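Local structure of guanidinopropionase (Pseudomonas aeruginosa, 3NIQ) at residues A[124-129]-A[144-149]; A[155-158]-A[163-166]; A[168-173]-A[198-203]. The protein catalyses the manganese-dependent hydrolysis of 3-guanidinopropanoate to urea and beta-alanine, has low activity on 4-guanidinobutanoate, and assembles as a homohexamer. One frame throughout, in Å; residues are numbered along the deposited sequence.

In the fold
Along the chain the three contacts follow one another in series, and none nests in or crosses another. Interaction 1 comes first. It closes the segment that holds helix 129-136 and brings the loop after strand 118-123 to the end of strand 142-147, at the manganese pair. Interaction 2 closes a short loop within the connection between strand 142-147 and helix 168-174. Interaction 3 spans strand 183-188 and joins helix 168-174 to helix 199-204. Phe169 of helix 168-174 packs on His126, His146 and Met144 of interaction 1. His165 of interaction 2 lies against Asp125 and Leu127. Asp155 makes long, weak ion pairs with Arg170 and Arg171 of interaction 3.

Interaction 1 of 3, residues A[124-129]-A[144-149]. With MN (manganese (II) ion), chain D; MN (manganese (II) ion), chain E.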
loop_
_atom_site.group_PDB
_atom_site.type_symbol
_atom_site.label_atom_id
_atom_site.label_comp_id
_atom_site.label_asym_id
_atom_site.label_seq_id
_atom_site.Cartn_x
_atom_site.Cartn_y
_atom_site.Cartn_z
ATOM N N GLY A 124 20.955 3.453 5.850
ATOM C CA GLY A 124 22.094 2.547 5.675
ATOM C C GLY A 124 21.935 1.304 6.528
ATOM O O GLY A 124 21.256 1.337 7.571
ATOM N N ASP A 125 22.539 0.206 6.088
ATOM C CA ASP A 125 22.542 -1.011 6.868
ATOM C C ASP A 125 23.656 -0.958 7.916
ATOM O O ASP A 125 24.422 0.009 7.958
ATOM C CB ASP A 125 22.654 -2.242 5.953
ATOM C CG ASP A 125 24.050 -2.388 5.305
ATOM O OD1 ASP A 125 25.058 -1.910 5.856
ATOM O OD2 ASP A 125 24.130 -2.999 4.228
ATOM N N HIS A 126 23.767 -1.985 8.750
ATOM C CA HIS A 126 24.632 -1.883 9.934
ATOM C C HIS A 126 26.132 -1.903 9.600
ATOM O O HIS A 126 26.964 -1.551 10.445
ATOM C CB HIS A 126 24.313 -2.975 10.958
ATOM C CG HIS A 126 24.252 -2.461 12.357
ATOM N ND1 HIS A 126 23.329 -2.913 13.276
ATOM C CD2 HIS A 126 24.947 -1.470 12.967
ATOM C CE1 HIS A 126 23.483 -2.247 14.409
ATOM N NE2 HIS A 126 24.449 -1.358 14.244
ATOM N N LEU A 127 26.482 -2.263 8.370
ATOM C CA LEU A 127 27.901 -2.226 7.983
ATOM C C LEU A 127 28.440 -0.801 8.040
ATOM O O LEU A 127 29.637 -0.583 8.250
ATOM C CB LEU A 127 28.152 -2.896 6.612
ATOM C CG LEU A 127 29.620 -2.923 6.166
ATOM C CD1 LEU A 127 30.485 -3.709 7.172
ATOM C CD2 LEU A 127 29.785 -3.509 4.729
ATOM N N VAL A 128 27.549 0.179 7.910
ATOM C CA VAL A 128 27.956 1.576 8.003
ATOM C C VAL A 128 28.660 1.910 9.328
ATOM O O VAL A 128 29.501 2.828 9.390
ATOM C CB VAL A 128 26.763 2.542 7.804
ATOM C CG1 VAL A 128 25.589 2.147 8.678
ATOM C CG2 VAL A 128 27.190 3.944 8.197
ATOM N N THR A 129 28.335 1.171 10.385
ATOM C CA THR A 129 28.925 1.461 11.698
ATOM C C THR A 129 30.431 1.147 11.739
ATOM O O THR A 129 31.195 1.818 12.453
ATOM C CB THR A 129 28.169 0.729 12.837
ATOM O OG1 THR A 129 26.775 1.039 12.741
ATOM C CG2 THR A 129 28.668 1.182 14.217
ATOM N N MET A 144 30.131 0.119 23.803
ATOM C CA MET A 144 28.874 0.279 23.043
ATOM C C MET A 144 27.653 -0.321 23.730
ATOM O O MET A 144 27.748 -1.358 24.364
ATOM C CB MET A 144 29.035 -0.298 21.631
ATOM C CG MET A 144 27.759 -0.294 20.773
ATOM S SD MET A 144 28.038 -0.939 19.113
ATOM C CE MET A 144 28.291 -2.680 19.434
ATOM N N VAL A 145 26.525 0.383 23.634
ATOM C CA VAL A 145 25.208 -0.177 23.892
ATOM C C VAL A 145 24.579 -0.358 22.509
ATOM O O VAL A 145 24.375 0.603 21.784
ATOM C CB VAL A 145 24.305 0.771 24.712
ATOM C CG1 VAL A 145 22.922 0.104 24.965
ATOM C CG2 VAL A 145 24.955 1.156 26.064
ATOM N N HIS A 146 24.277 -1.601 22.162
ATOM C CA HIS A 146 23.859 -1.979 20.821
ATOM C C HIS A 146 22.473 -2.652 20.901
ATOM O O HIS A 146 22.323 -3.702 21.517
ATOM C CB HIS A 146 24.920 -2.940 20.265
ATOM C CG HIS A 146 24.569 -3.583 18.960
ATOM N ND1 HIS A 146 24.976 -4.860 18.631
ATOM C CD2 HIS A 146 23.854 -3.131 17.900
ATOM C CE1 HIS A 146 24.520 -5.176 17.429
ATOM N NE2 HIS A 146 23.836 -4.141 16.962
ATOM N N PHE A 147 21.466 -2.019 20.312
ATOM C CA PHE A 147 20.086 -2.541 20.292
ATOM C C PHE A 147 19.866 -3.241 18.954
ATOM O O PHE A 147 19.996 -2.603 17.902
ATOM C CB PHE A 147 19.092 -1.374 20.384
ATOM C CG PHE A 147 19.174 -0.604 21.658
ATOM C CD1 PHE A 147 18.366 -0.931 22.726
ATOM C CD2 PHE A 147 20.050 0.471 21.782
ATOM C CE1 PHE A 147 18.435 -0.201 23.930
ATOM C CE2 PHE A 147 20.129 1.197 22.959
ATOM C CZ PHE A 147 19.319 0.863 24.043
ATOM N N ASP A 148 19.546 -4.534 18.971
ATOM C CA ASP A 148 19.464 -5.288 17.728
ATOM C C ASP A 148 18.748 -6.630 17.920
ATOM O O ASP A 148 18.831 -7.240 18.994
ATOM C CB ASP A 148 20.896 -5.546 17.208
ATOM C CG ASP A 148 20.982 -5.688 15.687
ATOM O OD1 ASP A 148 20.170 -6.402 15.061
ATOM O OD2 ASP A 148 21.894 -5.089 15.106
ATOM N N ALA A 149 18.059 -7.099 16.876
ATOM C CA ALA A 149 17.603 -8.487 16.865
ATOM C C ALA A 149 18.772 -9.463 16.617
ATOM O O ALA A 149 18.634 -10.666 16.861
ATOM C CB ALA A 149 16.506 -8.696 15.818
HETATM MN MN MN D . 22.222 -4.807 12.935
HETATM MN MN MN E . 19.563 -6.519 13.070
HETATM O O HOH W 1 21.519 -6.964 12.091
#
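The binuclear manganese site of the arginase family is built here from the loops that follow two strands of the parallel sheet. His126, just after strand 118-123, and Asp148, just after strand 142-147, bind the same ion. His126 ND1 lies 2.2 Å from the chain D manganese, and Asp148 OD2 is also 2.2 Å from that ion. Asp148 OD1 reaches the second manganese, chain E, at 2.1 Å. The carboxylate thus bridges the two ions, as does water 1. The ring of His126 and the carboxylate of Asp148 are nearly coplanar, with 14° between the planes, and Asp148 OD2 sits at the ring edge. Asp152 and Asp240 complete the chain D ion; His150, Asp240 and Asp242 serve the other. Ser238 OG is hydrogen-bonded to His126 NE2, which would help fix the rotation of the ring. His146 binds no metal. Its ring meets that of His126 obliquely, planes at 80°, and His146 NE2 comes 3.2 Å from His126 CE1. With CG anti to the backbone N (chi1 172°), His146 is a second-shell partner of Asp148: His146 NE2 donates to the anti lone pair of Asp148 OD2 at 2.8 Å, tilted from the imidazole plane.

Interaction 2 of 3, residues A[155-158]-A[163-166]; sequences DRYF and YTHG
In the long loop between strand 142-147 and helix 168-174 of this arginase-family fold, the ring of Tyr157 packs against Thr164. The geometry at Thr164 fits an ST turn, though the place of Gly166 N is less sure. The tight part is small. Tyr157 and Thr164 cross at about a right angle, and both branches of the threonine touch the same side of the phenol. Thr164 OG1 comes 3.0 Å from Tyr157 CE2, approaching the ring obliquely. Thr164 CG2 lies 3.4 Å from Tyr157 CD2 and also reaches Tyr157 CG. The threonine torsion (chi1 72°) sets OG1 between the backbone N and the carbonyl carbon, where it meets the ring and could accept from the backbone N of Gly166. Further out, the phenol passes beside Gly166, which has no side chain to obstruct it. The phenol oxygen has its polar partner in Asn154 ND2. Ile96 of a neighbouring subunit also packs on Thr164.

The other side is looser. Asp155 and Arg156 point away from the 163-166 segment, and Arg156 is exposed. They pair with each other: Arg156 NH1 and Asp155 OD1 form a salt bridge of 3.0 Å. Phe158 packs on Asn94 of one neighbouring subunit and Ala12 of another. Gly166 is near the metal ligand Asp152, so the loop borders the manganese site. At the phenol tip, Tyr157 OH lies 3.6 Å from Gly166 CA.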
loop_
_atom_site.group_PDB
_atom_site.type_symbol
_atom_site.label_atom_id
_atom_site.label_comp_id
_atom_site.label_asym_id
_atom_site.label_seq_id
_atom_site.Cartn_x
_atom_site.Cartn_y
_atom_site.Cartn_z
ATOM N N ASP A 155 31.379 -13.995 10.901
ATOM C CA ASP A 155 32.747 -13.984 10.411
ATOM C C ASP A 155 32.779 -13.742 8.895
ATOM O O ASP A 155 33.235 -12.688 8.436
ATOM C CB ASP A 155 33.469 -15.294 10.823
ATOM C CG ASP A 155 34.966 -15.300 10.459
ATOM O OD1 ASP A 155 35.598 -14.227 10.416
ATOM O OD2 ASP A 155 35.514 -16.399 10.227
ATOM N N ARG A 156 32.293 -14.707 8.119
ATOM C CA ARG A 156 32.351 -14.616 6.654
ATOM C C ARG A 156 30.998 -14.943 6.037
ATOM O O ARG A 156 30.221 -15.688 6.629
ATOM C CB ARG A 156 33.411 -15.587 6.084
ATOM C CG ARG A 156 34.859 -15.383 6.560
ATOM C CD ARG A 156 35.464 -14.077 6.037
ATOM N NE ARG A 156 36.928 -14.031 6.131
ATOM C CZ ARG A 156 37.619 -13.468 7.124
ATOM N NH1 ARG A 156 37.007 -12.898 8.156
ATOM N NH2 ARG A 156 38.941 -13.475 7.090
ATOM N N TYR A 157 30.726 -14.398 4.846
ATOM C CA TYR A 157 29.531 -14.759 4.062
ATOM C C TYR A 157 29.918 -15.188 2.648
ATOM O O TYR A 157 30.841 -14.628 2.066
ATOM C CB TYR A 157 28.555 -13.583 3.954
ATOM C CG TYR A 157 27.732 -13.307 5.199
ATOM C CD1 TYR A 157 26.401 -13.742 5.300
ATOM C CD2 TYR A 157 28.276 -12.604 6.273
ATOM C CE1 TYR A 157 25.638 -13.473 6.452
ATOM C CE2 TYR A 157 27.526 -12.326 7.414
ATOM C CZ TYR A 157 26.221 -12.756 7.500
ATOM O OH TYR A 157 25.514 -12.465 8.639
ATOM N N PHE A 158 29.201 -16.171 2.103
ATOM C CA PHE A 158 29.394 -16.617 0.710
ATOM C C PHE A 158 30.878 -16.689 0.332
ATOM O O PHE A 158 31.318 -16.046 -0.625
ATOM C CB PHE A 158 28.640 -15.693 -0.274
ATOM C CG PHE A 158 27.221 -15.355 0.151
ATOM C CD1 PHE A 158 26.176 -16.262 -0.072
ATOM C CD2 PHE A 158 26.929 -14.126 0.760
ATOM C CE1 PHE A 158 24.867 -15.955 0.313
ATOM C CE2 PHE A 158 25.617 -13.804 1.156
ATOM C CZ PHE A 158 24.587 -14.711 0.936
ATOM N N TYR A 163 32.993 -8.495 5.081
ATOM C CA TYR A 163 32.255 -7.261 5.295
ATOM C C TYR A 163 30.809 -7.358 4.832
ATOM O O TYR A 163 30.535 -7.307 3.640
ATOM C CB TYR A 163 32.951 -6.106 4.583
ATOM C CG TYR A 163 34.389 -5.944 5.008
ATOM C CD1 TYR A 163 34.706 -5.709 6.347
ATOM C CD2 TYR A 163 35.438 -6.028 4.074
ATOM C CE1 TYR A 163 36.007 -5.554 6.754
ATOM C CE2 TYR A 163 36.775 -5.868 4.484
ATOM C CZ TYR A 163 37.036 -5.632 5.831
ATOM O OH TYR A 163 38.325 -5.477 6.280
ATOM N N THR A 164 29.895 -7.528 5.785
ATOM C CA THR A 164 28.459 -7.478 5.503
ATOM C C THR A 164 27.829 -6.791 6.698
ATOM O O THR A 164 28.490 -6.575 7.718
ATOM C CB THR A 164 27.814 -8.877 5.398
ATOM O OG1 THR A 164 27.753 -9.454 6.703
ATOM C CG2 THR A 164 28.609 -9.807 4.452
ATOM N N HIS A 165 26.551 -6.456 6.581
ATOM C CA HIS A 165 25.837 -5.861 7.704
ATOM C C HIS A 165 25.769 -6.822 8.901
ATOM O O HIS A 165 25.387 -6.425 9.990
ATOM C CB HIS A 165 24.440 -5.382 7.276
ATOM C CG HIS A 165 23.507 -6.482 6.872
ATOM N ND1 HIS A 165 22.136 -6.313 6.825
ATOM C CD2 HIS A 165 23.744 -7.760 6.485
ATOM C CE1 HIS A 165 21.573 -7.440 6.422
ATOM N NE2 HIS A 165 22.528 -8.335 6.216
ATOM N N GLY A 166 26.165 -8.076 8.689
ATOM C CA GLY A 166 26.188 -9.064 9.762
ATOM C C GLY A 166 27.565 -9.304 10.377
ATOM O O GLY A 166 27.688 -10.110 11.284
#

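Interaction 3 of 3, residues A[168-173]-A[198-203]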
loop_
_atom_site.group_PDB
_atom_site.type_symbol
_atom_site.label_atom_id
_atom_site.label_comp_id
_atom_site.label_asym_id
_atom_site.label_seq_id
_atom_site.Cartn_x
_atom_site.Cartn_y
_atom_site.Cartn_z
ATOM N N PRO A 168 29.893 -6.403 11.235
ATOM C CA PRO A 168 30.693 -5.206 11.557
ATOM C C PRO A 168 31.340 -5.218 12.951
ATOM O O PRO A 168 32.447 -4.696 13.120
ATOM C CB PRO A 168 29.681 -4.072 11.441
ATOM C CG PRO A 168 28.349 -4.713 11.766
ATOM C CD PRO A 168 28.453 -6.090 11.137
ATOM N N PHE A 169 30.662 -5.765 13.950
ATOM C CA PHE A 169 31.193 -5.671 15.300
ATOM C C PHE A 169 32.254 -6.717 15.574
ATOM O O PHE A 169 33.087 -6.538 16.468
ATOM C CB PHE A 169 30.051 -5.653 16.328
ATOM C CG PHE A 169 29.160 -4.473 16.145
ATOM C CD1 PHE A 169 27.802 -4.631 15.883
ATOM C CD2 PHE A 169 29.714 -3.187 16.117
ATOM C CE1 PHE A 169 26.989 -3.515 15.641
ATOM C CE2 PHE A 169 28.924 -2.075 15.873
ATOM C CZ PHE A 169 27.544 -2.238 15.631
ATOM N N ARG A 170 32.253 -7.785 14.780
ATOM C CA ARG A 170 33.342 -8.742 14.839
ATOM C C ARG A 170 34.597 -8.081 14.295
ATOM O O ARG A 170 35.646 -8.096 14.943
ATOM C CB ARG A 170 33.014 -10.003 14.050
ATOM C CG ARG A 170 34.194 -10.994 14.018
ATOM C CD ARG A 170 33.688 -12.381 13.705
ATOM N NE ARG A 170 34.722 -13.381 13.890
ATOM C CZ ARG A 170 34.486 -14.608 14.343
ATOM N NH1 ARG A 170 33.243 -14.990 14.662
ATOM N NH2 ARG A 170 35.493 -15.438 14.476
ATOM N N ARG A 171 34.475 -7.490 13.107
ATOM C CA ARG A 171 35.548 -6.687 12.520
ATOM C C ARG A 171 36.043 -5.617 13.467
ATOM O O ARG A 171 37.252 -5.459 13.630
ATOM C CB ARG A 171 35.089 -6.008 11.234
ATOM C CG ARG A 171 34.778 -6.956 10.112
ATOM C CD ARG A 171 36.000 -7.807 9.733
ATOM N NE ARG A 171 35.445 -9.022 9.186
ATOM C CZ ARG A 171 35.360 -10.175 9.831
ATOM N NH1 ARG A 171 35.885 -10.326 11.032
ATOM N NH2 ARG A 171 34.767 -11.182 9.242
ATOM N N ALA A 172 35.114 -4.894 14.098
ATOM C CA ALA A 172 35.485 -3.790 15.002
ATOM C C ALA A 172 36.333 -4.264 16.187
ATOM O O ALA A 172 37.275 -3.590 16.587
ATOM C CB ALA A 172 34.263 -3.101 15.509
ATOM N N ILE A 173 35.965 -5.408 16.748
ATOM C CA ILE A 173 36.696 -6.020 17.867
ATOM C C ILE A 173 38.081 -6.516 17.398
ATOM O O ILE A 173 39.080 -6.202 18.012
ATOM C CB ILE A 173 35.846 -7.145 18.515
ATOM C CG1 ILE A 173 34.635 -6.516 19.214
ATOM C CG2 ILE A 173 36.699 -8.005 19.496
ATOM C CD1 ILE A 173 33.561 -7.493 19.642
ATOM N N ASP A 198 26.757 -17.922 19.621
ATOM C CA ASP A 198 27.264 -17.236 20.817
ATOM C C ASP A 198 28.733 -17.590 21.174
ATOM O O ASP A 198 29.227 -17.201 22.233
ATOM C CB ASP A 198 26.314 -17.465 22.020
ATOM C CG ASP A 198 26.583 -18.788 22.769
ATOM O OD1 ASP A 198 26.967 -19.802 22.133
ATOM O OD2 ASP A 198 26.411 -18.811 24.009
ATOM N N ALA A 199 29.414 -18.327 20.289
ATOM C CA ALA A 199 30.809 -18.721 20.503
ATOM C C ALA A 199 31.692 -17.480 20.585
ATOM O O ALA A 199 32.313 -17.228 21.617
ATOM C CB ALA A 199 31.293 -19.648 19.390
ATOM N N PHE A 200 31.716 -16.704 19.500
ATOM C CA PHE A 200 32.479 -15.461 19.436
ATOM C C PHE A 200 32.165 -14.500 20.599
ATOM O O PHE A 200 33.084 -13.923 21.186
ATOM C CB PHE A 200 32.289 -14.778 18.081
ATOM C CG PHE A 200 33.022 -13.476 17.953
ATOM C CD1 PHE A 200 34.355 -13.450 17.569
ATOM C CD2 PHE A 200 32.379 -12.275 18.239
ATOM C CE1 PHE A 200 35.043 -12.255 17.460
ATOM C CE2 PHE A 200 33.067 -11.059 18.140
ATOM C CZ PHE A 200 34.399 -11.051 17.750
ATOM N N ALA A 201 30.886 -14.356 20.946
ATOM C CA ALA A 201 30.476 -13.475 22.040
ATOM C C ALA A 201 31.048 -13.943 23.381
ATOM O O ALA A 201 31.526 -13.133 24.194
ATOM C CB ALA A 201 28.960 -13.367 22.112
ATOM N N ARG A 202 31.014 -15.253 23.609
ATOM C CA ARG A 202 31.539 -15.804 24.850
ATOM C C ARG A 202 33.055 -15.659 24.884
ATOM O O ARG A 202 33.633 -15.272 25.900
ATOM C CB ARG A 202 31.113 -17.262 25.017
ATOM C CG ARG A 202 29.617 -17.435 25.271
ATOM C CD ARG A 202 29.250 -18.871 25.642
ATOM N NE ARG A 202 30.103 -19.408 26.706
ATOM C CZ ARG A 202 30.926 -20.442 26.555
ATOM N NH1 ARG A 202 30.996 -21.071 25.383
ATOM N NH2 ARG A 202 31.671 -20.857 27.578
ATOM N N GLU A 203 33.695 -15.946 23.758
ATOM C CA GLU A 203 35.127 -15.782 23.654
ATOM C C GLU A 203 35.533 -14.331 23.942
ATOM O O GLU A 203 36.544 -14.090 24.596
ATOM C CB GLU A 203 35.611 -16.227 22.272
ATOM C CG GLU A 203 35.578 -17.758 22.088
ATOM C CD GLU A 203 35.478 -18.201 20.623
ATOM O OE1 GLU A 203 35.697 -17.371 19.699
ATOM O OE2 GLU A 203 35.163 -19.395 20.400
#
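Phe200 meets Arg170 and Ile173 where helix 199-204 faces helix 168-174. Asp198 packs on Arg76 of a neighbouring subunit. Phe200 carries the contact. Its CG is anti to the backbone N (chi1 179°), and the ring extends toward the other helix. Arg170 lies over one face of that ring. Arg170 CG makes a CH-pi contact, 4.1 Å from the ring centroid. The extended chain then runs on along the ring, and Phe200 CD1 sits 3.4 Å from Arg170 CZ, over the centre of the guanidinium face. The guanidinium and ring planes are 24° apart, so the groups are roughly layered. At the ring edge, near its plane, Ile173 CD1 lies 3.9 Å from Phe200 CE2. Ala201 points away from helix 168-174. Glu203 points toward it, but Glu203 OE1 remains 5.6 Å from Arg170 NH2, and these charged atoms are not in contact. Arg170 NE makes long, weak ion pairs with Asp155 and Glu174. The two helices follow strands 142-147 and 183-188, neighbours in the parallel sheet, and their pairing belongs to the layered alpha/beta fold of the arginase family.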